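PDB 2BK8: titin heart isoform N2-B from Homo sapiens, which contributes an immunoglobulin-like domain, M1, to the M-band part of a giant muscle protein, where its role is probably structural. Local coordinates for residues G17-V22 with A88-K93. Residues are numbered along the deposited sequence; the frame is centred on the assembly and turned at random. Where two conformers were deposited one is given.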
ATOM      1  N   GLY A  17      -2.600  -4.761 -16.647  1.00 32.64           N
ATOM      2  CA  GLY A  17      -2.965  -5.688 -15.578  1.00 36.20           C
ATOM      3  C   GLY A  17      -3.147  -5.009 -14.231  1.00 37.01           C
ATOM      4  O   GLY A  17      -3.369  -3.782 -14.167  1.00 34.57           O
ATOM      5  N   HIS A  18      -3.050  -5.799 -13.153  1.00 34.94           N
ATOM      6  CA  HIS A  18      -3.111  -5.291 -11.782  1.00 35.57           C
ATOM      7  C   HIS A  18      -2.022  -5.904 -10.867  1.00 35.79           C
ATOM      8  O   HIS A  18      -1.397  -6.915 -11.237  1.00 35.17           O
ATOM      9  CB  HIS A  18      -4.534  -5.512 -11.210  1.00 37.14           C
ATOM     10  CG  HIS A  18      -4.852  -6.945 -10.869  1.00 39.54           C
ATOM     11  ND1 HIS A  18      -5.452  -7.804 -11.755  1.00 38.68           N
ATOM     12  CD2 HIS A  18      -4.675  -7.658  -9.729  1.00 37.62           C
ATOM     13  CE1 HIS A  18      -5.622  -8.989 -11.194  1.00 38.43           C
ATOM     14  NE2 HIS A  18      -5.172  -8.923  -9.955  1.00 36.60           N
ATOM     15  N   VAL A  19      -1.780  -5.301  -9.691  1.00 35.35           N
ATOM     16  CA  VAL A  19      -0.969  -5.926  -8.627  1.00 39.15           C
ATOM     17  C   VAL A  19      -1.667  -5.661  -7.290  1.00 36.73           C
ATOM     18  O   VAL A  19      -2.556  -4.801  -7.227  1.00 37.90           O
ATOM     19  CB  VAL A  19       0.510  -5.412  -8.555  1.00 40.91           C
ATOM     20  CG1 VAL A  19       1.236  -5.609  -9.899  1.00 45.02           C
ATOM     21  CG2 VAL A  19       0.582  -3.958  -8.061  1.00 40.49           C
ATOM     22  N   LYS A  20      -1.270  -6.367  -6.225  1.00 38.77           N
ATOM     23  CA  LYS A  20      -1.797  -6.125  -4.877  1.00 37.78           C
ATOM     24  C   LYS A  20      -0.667  -5.985  -3.884  1.00 36.59           C
ATOM     25  O   LYS A  20       0.411  -6.579  -4.077  1.00 35.33           O
ATOM     26  CB  LYS A  20      -2.696  -7.302  -4.439  0.50 37.85           C
ATOM     27  CG  LYS A  20      -2.014  -8.684  -4.529  0.50 38.04           C
ATOM     28  CD  LYS A  20      -2.753  -9.796  -3.757  0.50 40.46           C
ATOM     29  CE  LYS A  20      -1.799 -10.912  -3.274  0.50 37.75           C
ATOM     30  NZ  LYS A  20      -0.717 -11.257  -4.253  0.50 35.58           N
ATOM     31  N   TYR A  21      -0.931  -5.225  -2.822  1.00 36.69           N
ATOM     32  CA  TYR A  21      -0.048  -5.126  -1.669  1.00 35.30           C
ATOM     33  C   TYR A  21      -0.846  -5.441  -0.384  1.00 36.68           C
ATOM     34  O   TYR A  21      -1.936  -4.913  -0.167  1.00 36.42           O
ATOM     35  CB  TYR A  21       0.617  -3.735  -1.565  1.00 36.61           C
ATOM     36  CG  TYR A  21       1.538  -3.484  -2.730  1.00 34.39           C
ATOM     37  CD1 TYR A  21       2.827  -4.058  -2.777  1.00 34.05           C
ATOM     38  CD2 TYR A  21       1.106  -2.737  -3.837  1.00 37.10           C
ATOM     39  CE1 TYR A  21       3.667  -3.849  -3.894  1.00 35.74           C
ATOM     40  CE2 TYR A  21       1.934  -2.522  -4.900  1.00 37.24           C
ATOM     41  CZ  TYR A  21       3.200  -3.097  -4.939  1.00 38.50           C
ATOM     42  OH  TYR A  21       3.982  -2.886  -6.061  1.00 36.76           O
ATOM     43  N   VAL A  22      -0.273  -6.271   0.470  1.00 37.34           N
ATOM     44  CA  VAL A  22      -0.943  -6.693   1.699  1.00 35.60           C
ATOM     45  C   VAL A  22      -0.052  -6.370   2.889  1.00 35.31           C
ATOM     46  O   VAL A  22       1.121  -6.823   2.969  1.00 36.38           O
ATOM     47  CB  VAL A  22      -1.258  -8.225   1.692  1.00 34.23           C
ATOM     48  CG1 VAL A  22      -1.802  -8.672   3.079  1.00 36.55           C
ATOM     49  CG2 VAL A  22      -2.208  -8.596   0.567  1.00 36.95           C
ATOM     50  N   ALA A  88       7.042  -0.866  -0.218  1.00 36.89           N
ATOM     51  CA  ALA A  88       7.411  -1.865  -1.232  1.00 36.44           C
ATOM     52  C   ALA A  88       7.416  -1.240  -2.633  1.00 37.32           C
ATOM     53  O   ALA A  88       6.870  -0.155  -2.815  1.00 35.95           O
ATOM     54  CB  ALA A  88       6.449  -3.068  -1.163  1.00 39.81           C
ATOM     55  N   GLU A  89       8.049  -1.922  -3.596  1.00 35.76           N
ATOM     56  CA  GLU A  89       8.237  -1.400  -4.944  1.00 35.39           C
ATOM     57  C   GLU A  89       7.244  -2.044  -5.911  1.00 33.84           C
ATOM     58  O   GLU A  89       6.799  -3.202  -5.692  1.00 34.65           O
ATOM     59  CB  GLU A  89       9.657  -1.715  -5.416  1.00 35.30           C
ATOM     60  CG  GLU A  89      10.731  -1.140  -4.487  1.00 35.74           C
ATOM     61  CD  GLU A  89      10.744   0.374  -4.561  1.00 39.61           C
ATOM     62  OE1 GLU A  89      11.037   0.926  -5.638  1.00 39.23           O
ATOM     63  OE2 GLU A  89      10.426   1.022  -3.548  1.00 40.49           O
ATOM     64  N   LEU A  90       6.947  -1.328  -6.996  1.00 34.24           N
ATOM     65  CA  LEU A  90       6.236  -1.865  -8.160  1.00 35.34           C
ATOM     66  C   LEU A  90       7.200  -1.668  -9.336  1.00 32.52           C
ATOM     67  O   LEU A  90       7.663  -0.536  -9.575  1.00 34.95           O
ATOM     68  CB  LEU A  90       4.921  -1.093  -8.418  1.00 38.15           C
ATOM     69  CG  LEU A  90       3.892  -1.694  -9.385  1.00 37.33           C
ATOM     70  CD1 LEU A  90       2.507  -1.016  -9.205  1.00 39.01           C
ATOM     71  CD2 LEU A  90       4.357  -1.598 -10.817  1.00 41.94           C
ATOM     72  N   PHE A  91       7.570  -2.761  -9.999  1.00 31.94           N
ATOM     73  CA  PHE A  91       8.428  -2.723 -11.199  1.00 33.73           C
ATOM     74  C   PHE A  91       7.580  -2.982 -12.461  1.00 35.29           C
ATOM     75  O   PHE A  91       6.893  -3.993 -12.536  1.00 34.73           O
ATOM     76  CB  PHE A  91       9.558  -3.770 -11.130  1.00 34.81           C
ATOM     77  CG  PHE A  91      10.224  -3.889  -9.769  1.00 35.66           C
ATOM     78  CD1 PHE A  91      11.124  -2.915  -9.315  1.00 34.65           C
ATOM     79  CD2 PHE A  91       9.988  -5.005  -8.974  1.00 34.55           C
ATOM     80  CE1 PHE A  91      11.731  -3.040  -8.054  1.00 36.51           C
ATOM     81  CE2 PHE A  91      10.596  -5.139  -7.716  1.00 36.48           C
ATOM     82  CZ  PHE A  91      11.471  -4.162  -7.265  1.00 36.44           C
ATOM     83  N   VAL A  92       7.658  -2.062 -13.429  1.00 34.79           N
ATOM     84  CA  VAL A  92       7.112  -2.226 -14.801  1.00 35.76           C
ATOM     85  C   VAL A  92       8.228  -2.341 -15.866  1.00 36.47           C
ATOM     86  O   VAL A  92       9.172  -1.542 -15.876  1.00 39.03           O
ATOM     87  CB  VAL A  92       6.152  -1.041 -15.162  1.00 34.13           C
ATOM     88  CG1 VAL A  92       5.511  -1.226 -16.573  1.00 35.26           C
ATOM     89  CG2 VAL A  92       5.071  -0.856 -14.102  1.00 37.89           C
ATOM     90  N   LYS A  93       8.109  -3.310 -16.774  1.00 36.56           N
ATOM     91  CA  LYS A  93       9.078  -3.500 -17.880  1.00 37.44           C
ATOM     92  C   LYS A  93       9.241  -2.232 -18.733  1.00 35.26           C
ATOM     93  O   LYS A  93       8.252  -1.614 -19.094  1.00 36.47           O
ATOM     94  CB  LYS A  93       8.666  -4.687 -18.761  1.00 38.77           C
ATOM     95  CG  LYS A  93       9.682  -5.036 -19.833  1.00 40.78           C
ATOM     96  CD  LYS A  93       9.595  -6.513 -20.204  1.00 42.70           C
ATOM     97  CE  LYS A  93      10.813  -6.976 -21.012  1.00 41.74           C
ATOM     98  NZ  LYS A  93      10.739  -6.586 -22.460  1.00 45.50           N
TER
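Tyr21 reaches across to strand 88-92 and donates a hydrogen bond from its hydroxyl to the backbone of Glu89, with OH 2.9 Å from Glu89 O. The bond is bent at the acceptor: the C=O...OH angle is 103° and the donor sits 46° out of the carbonyl plane, so it uses no lone-pair direction. The CB of Tyr21 points toward the partner strand, and CG, anti to the carbonyl carbon (chi1 -65°), carries the ring on until its edge meets Glu89 O and Leu90 CB. The latter lies only 3.1 Å from Tyr21 OH, a tight fit in which the two side chains cross at about a right angle. Ala88 CB approaches the ring obliquely, 4.0 Å from Tyr21 CE1. Further along, Val19 CG2 touches Leu90 CD1 at 3.7 Å. A phenylalanine in place of Tyr21 would probably leave Glu89 O without its hydroxyl partner across the core. The axes of the two short strands come within 9.5 Å, nearly antiparallel, as expected between facing sheets of an immunoglobulin I-set sandwich. Strand 19-26 pairs with strand 57-62 in one sheet, strand 83-92 with strands 71-78 and 11-13 in the other; Tyr73 meets the Tyr21 ring, and Ala11 touches Val19 and Tyr21.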